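Local atomic coordinates of phage-related protein (PDB entry 3BJQ), a protein that probably serves as a phage major capsid protein, a coat subunit of the capsid E family that packs against further copies of itself. Residues C190-V200 and E206-W217. Residues are numbered along the deposited sequence; the frame is centred on the assembly and turned at random.
Sequences CKYHPKLIERV and ESITIDMLKALW
Leu216 CD1 sits over the centre of one face of the Arg199 guanidinium, 3.8 Å from CZ, as the two side chains run past each other in opposite directions. Arg199 holds CG anti to its backbone nitrogen (chi1 176°), which puts CG beside Leu216 CD2, and the bend at chi2 (67°) turns the guanidinium over CD1. The Tyr192 ring carries Lys191 CG against one face, while the backbone oxygen Glu206 O meets its edge in the ring plane, 3.4 Å from CD1. Trp217 packs Leu213 CD2 on one face; Cys190 SG approaches the indole obliquely, 4.1 Å from CH2, a sulfur-aromatic contact. Ile208 fills the middle: its CD1 reaches Leu196 CB at 3.8 Å, Val200 CG2 at 3.9 Å and the Ile197 methyl CD1 slightly farther off. Leu196 crosses Leu213 at about a right angle and touches Leu216 CD2 with its own CD2. These side chains bridge two nearly perpendicular helices, 194-199 and 210-217 (81°), whose axes stay 12.1 Å apart. Ile208 N donates to a lone pair of Lys191 O, 2.7 Å away, tying the junction of helices 184-191 and 194-199 to the residue before Thr209, the N-cap of helix 210-217; Ser207 CA adds a CA-H...O contact to the same oxygen. His193 ND1 caps helix 194-199 by accepting from Lys195 N. Both segments lie within the phage major capsid protein E range; Leu213 packs helix 210-217 on strands 179-183 and 221-230, and Trp217 NE1 is hydrogen-bonded to Thr159 OG1 of helix 158-173. Arg199 NH1 bonds Glu206 O of a second subunit, and Lys191 NZ and Glu206 OE2 form salt bridges with Glu218 and Arg199 of a third, respectively. An apolar joint between short helices thus has a charged border bonded to neighbouring copies.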
ATOM      1  N   CYS E 190      -6.355  -8.441 -55.696  1.00 38.62           N
ATOM      2  CA  CYS E 190      -7.260  -7.325 -55.463  1.00 38.45           C
ATOM      3  C   CYS E 190      -6.643  -5.935 -55.644  1.00 39.33           C
ATOM      4  O   CYS E 190      -7.347  -5.002 -56.013  1.00 39.59           O
ATOM      5  CB  CYS E 190      -7.843  -7.391 -54.043  1.00 38.54           C
ATOM      6  SG  CYS E 190      -8.962  -8.747 -53.771  1.00 37.34           S
ATOM      7  N   LYS E 191      -5.348  -5.793 -55.382  1.00 38.62           N
ATOM      8  CA  LYS E 191      -4.699  -4.465 -55.304  1.00 38.23           C
ATOM      9  C   LYS E 191      -5.006  -3.546 -56.485  1.00 37.96           C
ATOM     10  O   LYS E 191      -5.250  -2.352 -56.306  1.00 35.91           O
ATOM     11  CB  LYS E 191      -3.173  -4.616 -55.139  1.00 37.38           C
ATOM     12  CG  LYS E 191      -2.439  -3.285 -54.968  1.00 41.13           C
ATOM     13  CD  LYS E 191      -1.021  -3.429 -54.399  1.00 38.47           C
ATOM     14  CE  LYS E 191      -0.467  -2.036 -54.031  1.00 40.17           C
ATOM     15  NZ  LYS E 191       1.011  -1.990 -53.958  1.00 41.46           N
ATOM     16  N   TYR E 192      -4.981  -4.099 -57.692  1.00 38.91           N
ATOM     17  CA  TYR E 192      -5.278  -3.323 -58.895  1.00 40.19           C
ATOM     18  C   TYR E 192      -6.379  -3.993 -59.710  1.00 38.82           C
ATOM     19  O   TYR E 192      -6.398  -3.854 -60.932  1.00 38.66           O
ATOM     20  CB  TYR E 192      -4.031  -3.182 -59.785  1.00 41.62           C
ATOM     21  CG  TYR E 192      -2.841  -2.529 -59.122  1.00 41.66           C
ATOM     22  CD1 TYR E 192      -2.831  -1.165 -58.849  1.00 38.01           C
ATOM     23  CD2 TYR E 192      -1.708  -3.271 -58.796  1.00 42.50           C
ATOM     24  CE1 TYR E 192      -1.750  -0.569 -58.230  1.00 37.36           C
ATOM     25  CE2 TYR E 192      -0.619  -2.678 -58.186  1.00 41.56           C
ATOM     26  CZ  TYR E 192      -0.641  -1.328 -57.918  1.00 37.49           C
ATOM     27  OH  TYR E 192       0.444  -0.743 -57.314  1.00 47.19           O
ATOM     28  N   HIS E 193      -7.291  -4.720 -59.062  1.00 37.05           N
ATOM     29  CA  HIS E 193      -8.350  -5.388 -59.824  1.00 37.16           C
ATOM     30  C   HIS E 193      -9.182  -4.303 -60.482  1.00 36.14           C
ATOM     31  O   HIS E 193      -9.650  -3.430 -59.778  1.00 34.52           O
ATOM     32  CB  HIS E 193      -9.236  -6.265 -58.946  1.00 37.38           C
ATOM     33  CG  HIS E 193     -10.164  -7.127 -59.733  1.00 38.72           C
ATOM     34  ND1 HIS E 193     -11.321  -6.641 -60.303  1.00 35.22           N
ATOM     35  CD2 HIS E 193     -10.078  -8.425 -60.100  1.00 36.16           C
ATOM     36  CE1 HIS E 193     -11.916  -7.612 -60.972  1.00 37.69           C
ATOM     37  NE2 HIS E 193     -11.178  -8.700 -60.874  1.00 31.36           N
ATOM     38  N   PRO E 194      -9.366  -4.352 -61.831  1.00 36.23           N
ATOM     39  CA  PRO E 194     -10.036  -3.257 -62.532  1.00 35.27           C
ATOM     40  C   PRO E 194     -11.460  -2.931 -62.058  1.00 33.75           C
ATOM     41  O   PRO E 194     -11.869  -1.764 -62.106  1.00 35.82           O
ATOM     42  CB  PRO E 194     -10.019  -3.726 -63.999  1.00 36.64           C
ATOM     43  CG  PRO E 194      -9.909  -5.200 -63.920  1.00 37.93           C
ATOM     44  CD  PRO E 194      -8.983  -5.419 -62.775  1.00 37.76           C
ATOM     45  N   LYS E 195     -12.216  -3.934 -61.628  1.00 33.30           N
ATOM     46  CA  LYS E 195     -13.588  -3.694 -61.177  1.00 34.23           C
ATOM     47  C   LYS E 195     -13.550  -2.930 -59.882  1.00 34.33           C
ATOM     48  O   LYS E 195     -14.344  -2.027 -59.679  1.00 34.14           O
ATOM     49  CB  LYS E 195     -14.370  -5.000 -60.979  1.00 33.19           C
ATOM     50  CG  LYS E 195     -14.790  -5.715 -62.255  1.00 32.51           C
ATOM     51  CD  LYS E 195     -15.852  -6.770 -61.968  1.00 33.34           C
ATOM     52  CE  LYS E 195     -16.447  -7.418 -63.234  1.00 33.02           C
ATOM     53  NZ  LYS E 195     -15.465  -8.270 -63.967  1.00 35.32           N
ATOM     54  N   LEU E 196     -12.626  -3.306 -59.005  1.00 35.25           N
ATOM     55  CA  LEU E 196     -12.474  -2.630 -57.703  1.00 36.84           C
ATOM     56  C   LEU E 196     -11.916  -1.205 -57.867  1.00 36.85           C
ATOM     57  O   LEU E 196     -12.412  -0.257 -57.247  1.00 35.90           O
ATOM     58  CB  LEU E 196     -11.600  -3.466 -56.766  1.00 35.52           C
ATOM     59  CG  LEU E 196     -12.113  -4.900 -56.462  1.00 34.42           C
ATOM     60  CD1 LEU E 196     -11.224  -5.630 -55.442  1.00 28.83           C
ATOM     61  CD2 LEU E 196     -13.467  -4.848 -55.931  1.00 29.68           C
ATOM     62  N   ILE E 197     -10.933  -1.056 -58.752  1.00 37.22           N
ATOM     63  CA  ILE E 197     -10.343   0.244 -59.048  1.00 36.09           C
ATOM     64  C   ILE E 197     -11.422   1.194 -59.582  1.00 35.99           C
ATOM     65  O   ILE E 197     -11.506   2.355 -59.178  1.00 37.68           O
ATOM     66  CB  ILE E 197      -9.170   0.094 -60.022  1.00 35.86           C
ATOM     67  CG1 ILE E 197      -8.008  -0.655 -59.355  1.00 36.60           C
ATOM     68  CG2 ILE E 197      -8.675   1.448 -60.526  1.00 42.02           C
ATOM     69  CD1 ILE E 197      -7.261   0.134 -58.289  1.00 33.47           C
ATOM     70  N   GLU E 198     -12.274   0.705 -60.467  1.00 37.55           N
ATOM     71  CA  GLU E 198     -13.314   1.564 -61.065  1.00 39.10           C
ATOM     72  C   GLU E 198     -14.337   1.963 -59.999  1.00 38.30           C
ATOM     73  O   GLU E 198     -14.835   3.092 -59.985  1.00 41.24           O
ATOM     74  CB  GLU E 198     -13.954   0.868 -62.295  1.00 39.49           C
ATOM     75  CG  GLU E 198     -15.440   1.051 -62.500  1.00 48.83           C
ATOM     76  CD  GLU E 198     -15.846   2.459 -62.853  1.00 61.10           C
ATOM     77  OE1 GLU E 198     -14.960   3.236 -63.275  1.00 72.29           O
ATOM     78  OE2 GLU E 198     -17.061   2.777 -62.722  1.00 55.22           O
ATOM     79  N   ARG E 199     -14.645   1.020 -59.117  1.00 36.40           N
ATOM     80  CA  ARG E 199     -15.587   1.242 -58.036  1.00 36.57           C
ATOM     81  C   ARG E 199     -15.134   2.372 -57.073  1.00 35.85           C
ATOM     82  O   ARG E 199     -15.979   3.079 -56.520  1.00 35.38           O
ATOM     83  CB  ARG E 199     -15.800  -0.079 -57.281  1.00 36.65           C
ATOM     84  CG  ARG E 199     -16.690  -0.018 -56.065  1.00 40.23           C
ATOM     85  CD  ARG E 199     -18.162   0.279 -56.360  1.00 43.42           C
ATOM     86  NE  ARG E 199     -18.893   0.379 -55.087  1.00 51.26           N
ATOM     87  CZ  ARG E 199     -18.862   1.436 -54.258  1.00 56.87           C
ATOM     88  NH1 ARG E 199     -18.184   2.536 -54.556  1.00 56.42           N
ATOM     89  NH2 ARG E 199     -19.530   1.399 -53.106  1.00 59.94           N
ATOM     90  N   VAL E 200     -13.822   2.550 -56.899  1.00 33.69           N
ATOM     91  CA  VAL E 200     -13.294   3.582 -56.002  1.00 34.93           C
ATOM     92  C   VAL E 200     -12.712   4.815 -56.727  1.00 37.54           C
ATOM     93  O   VAL E 200     -12.112   5.694 -56.081  1.00 37.78           O
ATOM     94  CB  VAL E 200     -12.248   3.000 -55.005  1.00 34.77           C
ATOM     95  CG1 VAL E 200     -12.842   1.815 -54.230  1.00 31.26           C
ATOM     96  CG2 VAL E 200     -10.958   2.590 -55.704  1.00 36.35           C
ATOM     97  N   GLU E 206      -5.455   4.894 -56.506  1.00 36.32           N
ATOM     98  CA  GLU E 206      -4.846   4.066 -57.566  1.00 37.05           C
ATOM     99  C   GLU E 206      -4.568   2.602 -57.217  1.00 35.42           C
ATOM    100  O   GLU E 206      -4.095   1.856 -58.070  1.00 34.27           O
ATOM    101  CB  GLU E 206      -3.597   4.733 -58.141  1.00 36.42           C
ATOM    102  CG  GLU E 206      -2.522   5.033 -57.171  1.00 39.92           C
ATOM    103  CD  GLU E 206      -1.280   5.619 -57.824  1.00 37.07           C
ATOM    104  OE1 GLU E 206      -1.315   5.948 -59.034  1.00 41.36           O
ATOM    105  OE2 GLU E 206      -0.260   5.729 -57.108  1.00 55.76           O
ATOM    106  N   SER E 207      -4.846   2.199 -55.980  1.00 34.55           N
ATOM    107  CA  SER E 207      -4.740   0.802 -55.591  1.00 36.04           C
ATOM    108  C   SER E 207      -5.706   0.521 -54.459  1.00 34.08           C
ATOM    109  O   SER E 207      -6.197   1.449 -53.824  1.00 32.54           O
ATOM    110  CB  SER E 207      -3.302   0.446 -55.201  1.00 36.58           C
ATOM    111  OG  SER E 207      -2.951   1.022 -53.982  1.00 35.59           O
ATOM    112  N   ILE E 208      -5.985  -0.761 -54.221  1.00 34.87           N
ATOM    113  CA  ILE E 208      -6.927  -1.194 -53.197  1.00 35.49           C
ATOM    114  C   ILE E 208      -6.245  -1.635 -51.899  1.00 36.51           C
ATOM    115  O   ILE E 208      -5.293  -2.425 -51.909  1.00 34.11           O
ATOM    116  CB  ILE E 208      -7.790  -2.399 -53.688  1.00 39.21           C
ATOM    117  CG1 ILE E 208      -8.487  -2.096 -55.031  1.00 43.09           C
ATOM    118  CG2 ILE E 208      -8.797  -2.799 -52.627  1.00 34.97           C
ATOM    119  CD1 ILE E 208      -9.437  -0.934 -55.035  1.00 37.20           C
ATOM    120  N   THR E 209      -6.792  -1.167 -50.780  1.00 37.81           N
ATOM    121  CA  THR E 209      -6.296  -1.478 -49.460  1.00 36.04           C
ATOM    122  C   THR E 209      -7.341  -2.219 -48.622  1.00 37.66           C
ATOM    123  O   THR E 209      -8.533  -2.117 -48.911  1.00 34.51           O
ATOM    124  CB  THR E 209      -5.950  -0.190 -48.717  1.00 36.43           C
ATOM    125  OG1 THR E 209      -7.156   0.566 -48.510  1.00 33.90           O
ATOM    126  CG2 THR E 209      -4.897   0.643 -49.492  1.00 28.35           C
ATOM    127  N   ILE E 210      -6.886  -2.887 -47.549  1.00 40.36           N
ATOM    128  CA  ILE E 210      -7.735  -3.640 -46.619  1.00 41.75           C
ATOM    129  C   ILE E 210      -8.876  -2.783 -46.105  1.00 40.99           C
ATOM    130  O   ILE E 210     -10.020  -3.207 -46.104  1.00 39.66           O
ATOM    131  CB  ILE E 210      -6.905  -4.170 -45.424  1.00 42.01           C
ATOM    132  CG1 ILE E 210      -5.931  -5.227 -45.915  1.00 48.30           C
ATOM    133  CG2 ILE E 210      -7.775  -4.781 -44.360  1.00 43.35           C
ATOM    134  CD1 ILE E 210      -6.607  -6.316 -46.726  1.00 44.76           C
ATOM    135  N   ASP E 211      -8.565  -1.577 -45.659  1.00 42.08           N
ATOM    136  CA  ASP E 211      -9.599  -0.692 -45.124  1.00 42.94           C
ATOM    137  C   ASP E 211     -10.683  -0.376 -46.153  1.00 42.10           C
ATOM    138  O   ASP E 211     -11.871  -0.298 -45.825  1.00 41.36           O
ATOM    139  CB  ASP E 211      -8.982   0.592 -44.587  1.00 44.30           C
ATOM    140  CG  ASP E 211      -8.498   0.446 -43.154  1.00 52.11           C
ATOM    141  OD1 ASP E 211      -8.082  -0.669 -42.739  1.00 56.70           O
ATOM    142  OD2 ASP E 211      -8.540   1.462 -42.437  1.00 62.88           O
HETATM  143  N   MSE E 212     -10.270  -0.196 -47.407  1.00 41.67           N
HETATM  144  CA  MSE E 212     -11.230   0.028 -48.508  1.00 41.18           C
HETATM  145  C   MSE E 212     -12.105  -1.195 -48.706  1.00 40.49           C
HETATM  146  O   MSE E 212     -13.308  -1.055 -48.884  1.00 38.25           O
HETATM  147  CB  MSE E 212     -10.567   0.351 -49.851  1.00 41.36           C
HETATM  148  CG  MSE E 212      -9.860   1.699 -49.917  1.00 45.33           C
HETATM  149 SE   MSE E 212      -9.076   2.001 -51.678  0.75 44.69          SE
HETATM  150  CE  MSE E 212      -7.556   2.899 -51.068  1.00 38.37           C
ATOM    151  N   LEU E 213     -11.491  -2.382 -48.681  1.00 38.88           N
ATOM    152  CA  LEU E 213     -12.222  -3.631 -48.844  1.00 38.09           C
ATOM    153  C   LEU E 213     -13.202  -3.886 -47.702  1.00 38.34           C
ATOM    154  O   LEU E 213     -14.269  -4.440 -47.930  1.00 38.49           O
ATOM    155  CB  LEU E 213     -11.278  -4.827 -48.978  1.00 36.93           C
ATOM    156  CG  LEU E 213     -10.473  -4.903 -50.280  1.00 33.73           C
ATOM    157  CD1 LEU E 213      -9.632  -6.149 -50.281  1.00 32.11           C
ATOM    158  CD2 LEU E 213     -11.412  -4.866 -51.466  1.00 32.34           C
ATOM    159  N   LYS E 214     -12.835  -3.508 -46.484  1.00 38.98           N
ATOM    160  CA  LYS E 214     -13.752  -3.625 -45.323  1.00 40.50           C
ATOM    161  C   LYS E 214     -15.009  -2.811 -45.546  1.00 40.55           C
ATOM    162  O   LYS E 214     -16.115  -3.264 -45.284  1.00 41.42           O
ATOM    163  CB  LYS E 214     -13.098  -3.105 -44.039  1.00 39.86           C
ATOM    164  CG  LYS E 214     -12.130  -4.067 -43.412  1.00 44.79           C
ATOM    165  CD  LYS E 214     -11.267  -3.378 -42.364  1.00 48.74           C
ATOM    166  CE  LYS E 214     -12.091  -2.630 -41.333  1.00 50.59           C
ATOM    167  NZ  LYS E 214     -11.184  -2.239 -40.206  1.00 57.22           N
ATOM    168  N   ALA E 215     -14.827  -1.565 -45.966  1.00 39.67           N
ATOM    169  CA  ALA E 215     -15.968  -0.676 -46.217  1.00 40.36           C
ATOM    170  C   ALA E 215     -16.788  -1.110 -47.435  1.00 41.50           C
ATOM    171  O   ALA E 215     -18.023  -1.051 -47.431  1.00 42.33           O
ATOM    172  CB  ALA E 215     -15.509   0.749 -46.409  1.00 38.64           C
ATOM    173  N   LEU E 216     -16.101  -1.524 -48.487  1.00 39.96           N
ATOM    174  CA  LEU E 216     -16.770  -1.982 -49.701  1.00 40.06           C
ATOM    175  C   LEU E 216     -17.588  -3.265 -49.472  1.00 40.22           C
ATOM    176  O   LEU E 216     -18.738  -3.373 -49.914  1.00 40.66           O
ATOM    177  CB  LEU E 216     -15.742  -2.250 -50.800  1.00 39.75           C
ATOM    178  CG  LEU E 216     -16.052  -1.738 -52.191  1.00 47.00           C
ATOM    179  CD1 LEU E 216     -16.118  -0.193 -52.159  1.00 43.04           C
ATOM    180  CD2 LEU E 216     -14.965  -2.221 -53.164  1.00 43.94           C
ATOM    181  N   TRP E 217     -16.992  -4.229 -48.781  1.00 38.54           N
ATOM    182  CA  TRP E 217     -17.606  -5.537 -48.577  1.00 38.49           C
ATOM    183  C   TRP E 217     -18.358  -5.683 -47.243  1.00 39.66           C
ATOM    184  O   TRP E 217     -19.005  -6.696 -46.995  1.00 38.94           O
ATOM    185  CB  TRP E 217     -16.542  -6.619 -48.733  1.00 36.76           C
ATOM    186  CG  TRP E 217     -15.963  -6.728 -50.131  1.00 37.08           C
ATOM    187  CD1 TRP E 217     -16.510  -6.267 -51.300  1.00 34.36           C
ATOM    188  CD2 TRP E 217     -14.764  -7.422 -50.503  1.00 34.02           C
ATOM    189  NE1 TRP E 217     -15.705  -6.595 -52.362  1.00 33.44           N
ATOM    190  CE2 TRP E 217     -14.637  -7.315 -51.905  1.00 30.10           C
ATOM    191  CE3 TRP E 217     -13.780  -8.109 -49.786  1.00 35.19           C
ATOM    192  CZ2 TRP E 217     -13.568  -7.867 -52.598  1.00 33.25           C
ATOM    193  CZ3 TRP E 217     -12.711  -8.665 -50.488  1.00 32.72           C
ATOM    194  CH2 TRP E 217     -12.620  -8.536 -51.873  1.00 32.84           C
TER